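Local coordinates for protein YcaO (Methanopyrus kandleri, PDB 6CI7) that binds adenine nucleotide and magnesium and, as a YcaO-family protein, probably uses ATP to activate a backbone amide for modification, at residues V80-A85 against N146-G151; E156-G161 against V347-T352. All coordinates share one frame; numbering follows the deposited sequence.

Contact 1: residues V80-A85 against N146-G151; sequences VERAAA and NGLSAG. With ACP (phosphomethylphosphonic acid adenylate ester), chain G.
The last turn of the helix, Val80 to Ala84, with Ala85 just beyond it, runs past the short strand carrying Leu148 and Ala150 at 122°, with axes 7.7 Å apart at their closest approach. The backbones come nearest where the CA atoms of Glu81 and Ala150 lie 5.3 Å apart. Together they form one wall of the YcaO nucleotide and magnesium site, and no direct hydrogen bond joins them. Glu81 is the main link. Its CG lies between backbone N and carbonyl carbon (chi1 86°), and the extended chain beyond carries the carboxylate down alongside the strand, to between Leu148 and the ribose. OE2 and Leu148 O, two acceptors, are bridged by a water 2.6 Å from OE2. Glu81, Leu148 and Glu164 are all magnesium-site residues, consistent with this water belonging to a metal site. Arg82 NH1 makes a salt bridge to the same OE2, with Glu81 CD at the edge of the guanidinium and in its plane; Glu78 is a second partner for that nitrogen. Behind the carboxylate, Ala85 CB rests against both methyls of Leu148, 3.6 Å from CD1, and Ala150 CB meets Glu81 CB. OE1 serves the ribose: it accepts a hydrogen bond from ACP O3', very short at 2.5 Å. O3' in turn accepts Ala150 N at 3.1 Å and 174°, while ACP O2' donates to Ala150 O at 2.8 Å.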
loop_
_atom_site.group_PDB
_atom_site.type_symbol
_atom_site.label_atom_id
_atom_site.label_comp_id
_atom_site.label_asym_id
_atom_site.label_seq_id
_atom_site.Cartn_x
_atom_site.Cartn_y
_atom_site.Cartn_z
ATOM N N VAL A 80 1.692 -8.373 11.721
ATOM C CA VAL A 80 0.428 -9.080 11.869
ATOM C C VAL A 80 -0.190 -9.419 10.507
ATOM O O VAL A 80 -0.557 -10.573 10.280
ATOM C CB VAL A 80 -0.556 -8.279 12.744
ATOM C CG1 VAL A 80 -1.944 -8.911 12.729
ATOM C CG2 VAL A 80 -0.026 -8.187 14.167
ATOM N N GLU A 81 -0.267 -8.437 9.601
ATOM C CA GLU A 81 -0.849 -8.673 8.273
ATOM C C GLU A 81 -0.101 -9.766 7.525
ATOM O O GLU A 81 -0.736 -10.612 6.903
ATOM C CB GLU A 81 -1.004 -7.386 7.430
ATOM C CG GLU A 81 0.208 -6.953 6.627
ATOM C CD GLU A 81 -0.057 -5.791 5.683
ATOM O OE1 GLU A 81 -0.552 -4.745 6.146
ATOM O OE2 GLU A 81 0.270 -5.902 4.475
ATOM N N ARG A 82 1.229 -9.772 7.633
ATOM C CA ARG A 82 2.052 -10.768 6.935
ATOM C C ARG A 82 1.839 -12.174 7.477
ATOM O O ARG A 82 1.754 -13.127 6.702
ATOM C CB ARG A 82 3.538 -10.403 6.975
ATOM C CG ARG A 82 3.932 -9.206 6.133
ATOM C CD ARG A 82 3.790 -9.479 4.640
ATOM N NE ARG A 82 4.522 -8.500 3.826
ATOM C CZ ARG A 82 4.075 -7.285 3.495
ATOM N NH1 ARG A 82 2.884 -6.839 3.898
ATOM N NH2 ARG A 82 4.839 -6.508 2.750
ATOM N N ALA A 83 1.755 -12.286 8.805
ATOM C CA ALA A 83 1.458 -13.549 9.486
ATOM C C ALA A 83 0.080 -14.093 9.086
ATOM O O ALA A 83 -0.057 -15.273 8.756
ATOM C CB ALA A 83 1.558 -13.373 10.992
ATOM N N ALA A 84 -0.917 -13.210 9.085
ATOM C CA ALA A 84 -2.276 -13.528 8.638
ATOM C C ALA A 84 -2.386 -13.980 7.171
ATOM O O ALA A 84 -3.293 -14.748 6.813
ATOM C CB ALA A 84 -3.171 -12.335 8.880
ATOM N N ALA A 85 -1.455 -13.507 6.338
ATOM C CA ALA A 85 -1.483 -13.750 4.891
ATOM C C ALA A 85 -0.739 -15.015 4.467
ATOM O O ALA A 85 -0.704 -15.344 3.281
ATOM C CB ALA A 85 -0.935 -12.543 4.147
ATOM N N ASN A 146 0.139 -6.773 -2.322
ATOM C CA ASN A 146 -0.708 -5.649 -2.708
ATOM C C ASN A 146 -2.191 -5.913 -2.393
ATOM O O ASN A 146 -2.752 -6.935 -2.799
ATOM C CB ASN A 146 -0.511 -5.337 -4.191
ATOM C CG ASN A 146 -1.245 -4.082 -4.627
ATOM O OD1 ASN A 146 -1.097 -3.024 -4.016
ATOM N ND2 ASN A 146 -2.054 -4.200 -5.684
ATOM N N GLY A 147 -2.807 -4.989 -1.662
ATOM C CA GLY A 147 -4.205 -5.112 -1.232
ATOM C C GLY A 147 -4.392 -5.646 0.175
ATOM O O GLY A 147 -5.502 -5.651 0.717
ATOM N N LEU A 148 -3.291 -6.096 0.761
ATOM C CA LEU A 148 -3.283 -6.717 2.062
ATOM C C LEU A 148 -3.244 -5.663 3.156
ATOM O O LEU A 148 -2.469 -4.718 3.083
ATOM C CB LEU A 148 -2.045 -7.585 2.124
ATOM C CG LEU A 148 -1.772 -8.588 3.216
ATOM C CD1 LEU A 148 -2.837 -9.668 3.183
ATOM C CD2 LEU A 148 -0.397 -9.150 2.921
ATOM N N SER A 149 -4.081 -5.812 4.176
ATOM C CA SER A 149 -4.149 -4.796 5.222
ATOM C C SER A 149 -4.738 -5.295 6.519
ATOM O O SER A 149 -5.698 -6.048 6.526
ATOM C CB SER A 149 -4.939 -3.578 4.727
ATOM O OG SER A 149 -5.017 -2.594 5.735
ATOM N N ALA A 150 -4.157 -4.836 7.622
ATOM C CA ALA A 150 -4.656 -5.091 8.978
ATOM C C ALA A 150 -5.241 -3.810 9.545
ATOM O O ALA A 150 -4.838 -2.719 9.144
ATOM C CB ALA A 150 -3.525 -5.609 9.869
ATOM N N GLY A 151 -6.188 -3.938 10.474
ATOM C CA GLY A 151 -6.703 -2.788 11.235
ATOM C C GLY A 151 -7.372 -3.208 12.535
ATOM O O GLY A 151 -7.452 -4.405 12.845
HETATM P PG ACP G . 3.301 -0.928 2.144
HETATM O O1G ACP G . 2.039 -1.902 1.890
HETATM O O2G ACP G . 4.299 -1.635 3.190
HETATM O O3G ACP G . 3.989 -0.737 0.854
HETATM P PB ACP G . 1.802 0.488 4.241
HETATM O O1B ACP G . 0.465 -0.250 3.710
HETATM O O2B ACP G . 2.655 -0.440 5.019
HETATM C C3B ACP G . 2.802 0.734 2.760
HETATM P PA ACP G . 1.455 1.726 6.858
HETATM O O1A ACP G . 0.597 2.854 7.375
HETATM O O2A ACP G . 2.892 1.756 7.320
HETATM O O3A ACP G . 1.421 1.741 5.219
HETATM O "O5'" ACP G . 0.732 0.395 7.378
HETATM C "C5'" ACP G . 1.335 -0.794 7.916
HETATM C "C4'" ACP G . 0.227 -1.776 8.341
HETATM O "O4'" ACP G . -0.220 -1.415 9.656
HETATM C "C3'" ACP G . -1.032 -1.715 7.472
HETATM O "O3'" ACP G . -1.700 -2.991 7.470
HETATM C "C2'" ACP G . -1.866 -0.672 8.185
HETATM O "O2'" ACP G . -3.240 -0.743 7.903
HETATM C "C1'" ACP G . -1.589 -0.995 9.637
HETATM N N9 ACP G . -1.773 0.191 10.488
HETATM C C8 ACP G . -1.113 1.349 10.351
HETATM N N7 ACP G . -1.522 2.257 11.267
HETATM C C5 ACP G . -2.476 1.663 12.011
HETATM C C6 ACP G . -3.324 2.066 13.162
HETATM N N6 ACP G . -3.205 3.307 13.696
HETATM N N1 ACP G . -4.195 1.158 13.657
HETATM C C2 ACP G . -4.303 -0.087 13.126
HETATM N N3 ACP G . -3.572 -0.522 12.072
HETATM C C4 ACP G . -2.645 0.297 11.491
HETATM O O HOH W 1 0.035 -4.458 2.293
#

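Contact 2: residues E156-G161 against V347-T352; sequences EAVIQG and VRVRVT. With ACP (phosphomethylphosphonic acid adenylate ester), chain G.
Val347 and Val349 point from the strand into the side of the helix that carries Ala157, Val158 and Gly161, a helix-on-sheet layer in the YcaO domain. One bump is Val347 CG2. With chi1 at -48° that methyl projects between its own backbone N and carbonyl carbon, and it settles against bare helix backbone, 3.9 Å from Val158 N. Ala157 CB closes one side of this hollow at 3.9 Å from Val347 CG2. Val158 CG2 reaches the same methyl, its side chain crossing that of Val347 at about a right angle. One turn on, Gly161 has no side chain, and the flat patch it leaves lets Val349 come in close, CB 4.1 Å from Gly161 C, while Val349 CG2 comes within 4.1 Å of Val158 O. Gln160 serves the nucleotide instead: its NE2 donates to ACP O1B at 2.9 Å and 168°, and OE1 bonds to Ser149 OG, a pairing consistent with the modelled orientation of the amide. No hydrogen bond crosses from helix to strand; between these two segments the contact is apolar fit, which fixes shape rather than bonding direction, and the polar groups of Gln160 are spent on one oxygen of the nucleotide's beta phosphorus and on Ser149.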
loop_
_atom_site.group_PDB
_atom_site.type_symbol
_atom_site.label_atom_id
_atom_site.label_comp_id
_atom_site.label_asym_id
_atom_site.label_seq_id
_atom_site.Cartn_x
_atom_site.Cartn_y
_atom_site.Cartn_z
ATOM N N GLU A 156 -11.316 -0.366 8.619
ATOM C CA GLU A 156 -9.991 0.256 8.536
ATOM C C GLU A 156 -9.144 -0.428 7.480
ATOM O O GLU A 156 -8.537 0.246 6.641
ATOM C CB GLU A 156 -9.258 0.198 9.865
ATOM C CG GLU A 156 -9.686 1.249 10.865
ATOM C CD GLU A 156 -8.952 1.093 12.178
ATOM O OE1 GLU A 156 -9.189 1.909 13.089
ATOM O OE2 GLU A 156 -8.124 0.158 12.293
ATOM N N ALA A 157 -9.162 -1.761 7.502
ATOM C CA ALA A 157 -8.346 -2.582 6.632
ATOM C C ALA A 157 -8.797 -2.492 5.170
ATOM O O ALA A 157 -7.960 -2.339 4.271
ATOM C CB ALA A 157 -8.336 -4.026 7.134
ATOM N N VAL A 158 -10.112 -2.570 4.941
ATOM C CA VAL A 158 -10.684 -2.433 3.593
ATOM C C VAL A 158 -10.318 -1.065 3.015
ATOM O O VAL A 158 -9.840 -0.987 1.881
ATOM C CB VAL A 158 -12.215 -2.672 3.558
ATOM C CG1 VAL A 158 -12.788 -2.384 2.164
ATOM C CG2 VAL A 158 -12.534 -4.109 3.966
ATOM N N ILE A 159 -10.497 -0.004 3.804
ATOM C CA ILE A 159 -10.123 1.346 3.350
ATOM C C ILE A 159 -8.642 1.381 2.939
ATOM O O ILE A 159 -8.324 1.740 1.806
ATOM C CB ILE A 159 -10.455 2.438 4.394
ATOM C CG1 ILE A 159 -11.975 2.648 4.479
ATOM C CG2 ILE A 159 -9.766 3.757 4.047
ATOM C CD1 ILE A 159 -12.445 3.273 5.772
ATOM N N GLN A 160 -7.764 0.949 3.841
ATOM C CA GLN A 160 -6.333 1.032 3.621
ATOM C C GLN A 160 -5.875 0.145 2.463
ATOM O O GLN A 160 -5.090 0.579 1.610
ATOM C CB GLN A 160 -5.587 0.720 4.919
ATOM C CG GLN A 160 -4.239 1.417 5.039
ATOM C CD GLN A 160 -3.107 0.557 4.537
ATOM O OE1 GLN A 160 -3.253 -0.662 4.382
ATOM N NE2 GLN A 160 -1.957 1.181 4.284
ATOM N N GLY A 161 -6.403 -1.075 2.418
ATOM C CA GLY A 161 -6.070 -2.041 1.370
ATOM C C GLY A 161 -6.518 -1.607 -0.004
ATOM O O GLY A 161 -5.782 -1.806 -0.982
ATOM N N VAL A 347 -7.587 -8.139 5.971
ATOM C CA VAL A 347 -8.217 -8.445 4.681
ATOM C C VAL A 347 -7.192 -8.465 3.552
ATOM O O VAL A 347 -6.079 -7.931 3.692
ATOM C CB VAL A 347 -9.406 -7.494 4.326
ATOM C CG1 VAL A 347 -10.380 -7.336 5.496
ATOM C CG2 VAL A 347 -8.916 -6.128 3.858
ATOM N N ARG A 348 -7.577 -9.112 2.449
ATOM C CA ARG A 348 -6.955 -8.912 1.150
ATOM C C ARG A 348 -7.989 -8.293 0.227
ATOM O O ARG A 348 -9.069 -8.870 0.029
ATOM C CB ARG A 348 -6.524 -10.232 0.539
ATOM C CG ARG A 348 -5.721 -10.059 -0.733
ATOM C CD ARG A 348 -4.274 -9.999 -0.312
ATOM N NE ARG A 348 -3.390 -9.515 -1.349
ATOM C CZ ARG A 348 -2.433 -10.243 -1.894
ATOM N NH1 ARG A 348 -2.252 -11.505 -1.513
ATOM N NH2 ARG A 348 -1.668 -9.703 -2.829
ATOM N N VAL A 349 -7.658 -7.140 -0.347
ATOM C CA VAL A 349 -8.555 -6.485 -1.286
ATOM C C VAL A 349 -8.040 -6.716 -2.700
ATOM O O VAL A 349 -6.849 -6.484 -2.992
ATOM C CB VAL A 349 -8.737 -4.975 -0.979
ATOM C CG1 VAL A 349 -9.520 -4.270 -2.081
ATOM C CG2 VAL A 349 -9.431 -4.777 0.363
ATOM N N ARG A 350 -8.938 -7.194 -3.565
ATOM C CA ARG A 350 -8.654 -7.268 -4.999
ATOM C C ARG A 350 -9.612 -6.393 -5.788
ATOM O O ARG A 350 -10.809 -6.338 -5.504
ATOM C CB ARG A 350 -8.673 -8.713 -5.529
ATOM C CG ARG A 350 -7.990 -9.770 -4.654
ATOM C CD ARG A 350 -6.491 -9.561 -4.406
ATOM N NE ARG A 350 -5.674 -9.629 -5.621
ATOM C CZ ARG A 350 -4.756 -8.725 -5.970
ATOM N NH1 ARG A 350 -4.496 -7.671 -5.184
ATOM N NH2 ARG A 350 -4.091 -8.882 -7.112
ATOM N N VAL A 351 -9.045 -5.669 -6.743
ATOM C CA VAL A 351 -9.796 -4.949 -7.747
ATOM C C VAL A 351 -9.373 -5.656 -9.047
ATOM O O VAL A 351 -8.213 -5.545 -9.480
ATOM C CB VAL A 351 -9.511 -3.424 -7.703
ATOM C CG1 VAL A 351 -10.273 -2.682 -8.787
ATOM C CG2 VAL A 351 -9.901 -2.838 -6.352
ATOM N N THR A 352 -10.312 -6.415 -9.633
ATOM C CA THR A 352 -9.994 -7.428 -10.669
ATOM C C THR A 352 -9.404 -6.874 -11.966
ATOM O O THR A 352 -8.710 -7.587 -12.690
ATOM C CB THR A 352 -11.193 -8.352 -11.005
ATOM O OG1 THR A 352 -12.266 -7.580 -11.553
ATOM C CG2 THR A 352 -11.681 -9.083 -9.775
HETATM P PG ACP G . 3.301 -0.928 2.144
HETATM O O1G ACP G . 2.039 -1.902 1.890
HETATM O O2G ACP G . 4.299 -1.635 3.190
HETATM O O3G ACP G . 3.989 -0.737 0.854
HETATM P PB ACP G . 1.802 0.488 4.241
HETATM O O1B ACP G . 0.465 -0.250 3.710
HETATM O O2B ACP G . 2.655 -0.440 5.019
HETATM C C3B ACP G . 2.802 0.734 2.760
HETATM P PA ACP G . 1.455 1.726 6.858
HETATM O O1A ACP G . 0.597 2.854 7.375
HETATM O O2A ACP G . 2.892 1.756 7.320
HETATM O O3A ACP G . 1.421 1.741 5.219
HETATM O "O5'" ACP G . 0.732 0.395 7.378
HETATM C "C5'" ACP G . 1.335 -0.794 7.916
HETATM C "C4'" ACP G . 0.227 -1.776 8.341
HETATM O "O4'" ACP G . -0.220 -1.415 9.656
HETATM C "C3'" ACP G . -1.032 -1.715 7.472
HETATM O "O3'" ACP G . -1.700 -2.991 7.470
HETATM C "C2'" ACP G . -1.866 -0.672 8.185
HETATM O "O2'" ACP G . -3.240 -0.743 7.903
HETATM C "C1'" ACP G . -1.589 -0.995 9.637
HETATM N N9 ACP G . -1.773 0.191 10.488
HETATM C C8 ACP G . -1.113 1.349 10.351
HETATM N N7 ACP G . -1.522 2.257 11.267
HETATM C C5 ACP G . -2.476 1.663 12.011
HETATM C C6 ACP G . -3.324 2.066 13.162
HETATM N N6 ACP G . -3.205 3.307 13.696
HETATM N N1 ACP G . -4.195 1.158 13.657
HETATM C C2 ACP G . -4.303 -0.087 13.126
HETATM N N3 ACP G . -3.572 -0.522 12.072
HETATM C C4 ACP G . -2.645 0.297 11.491
#

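Overall arrangement
Starting from the N terminus, helix 68-84 ends in contact 1, which closes a loop of 60 residues carrying strands 113-118 and 124-128 when the chain returns as strand 148-150. Helix 154-176 follows directly and opens contact 2, whose much longer loop closes only near the C terminus, at strand 346-351. The two contacts are therefore in series, neither nested nor crossed. In space they meet: strands 148-150 and 346-351 are antiparallel neighbours at one edge of the five-stranded sheet, with probable backbone hydrogen bonds from Val349 N to Gly147 O and from Val347 N to Ser149 O. Two helices are thus tied to that sheet beside one ACP molecule, which both contacts touch.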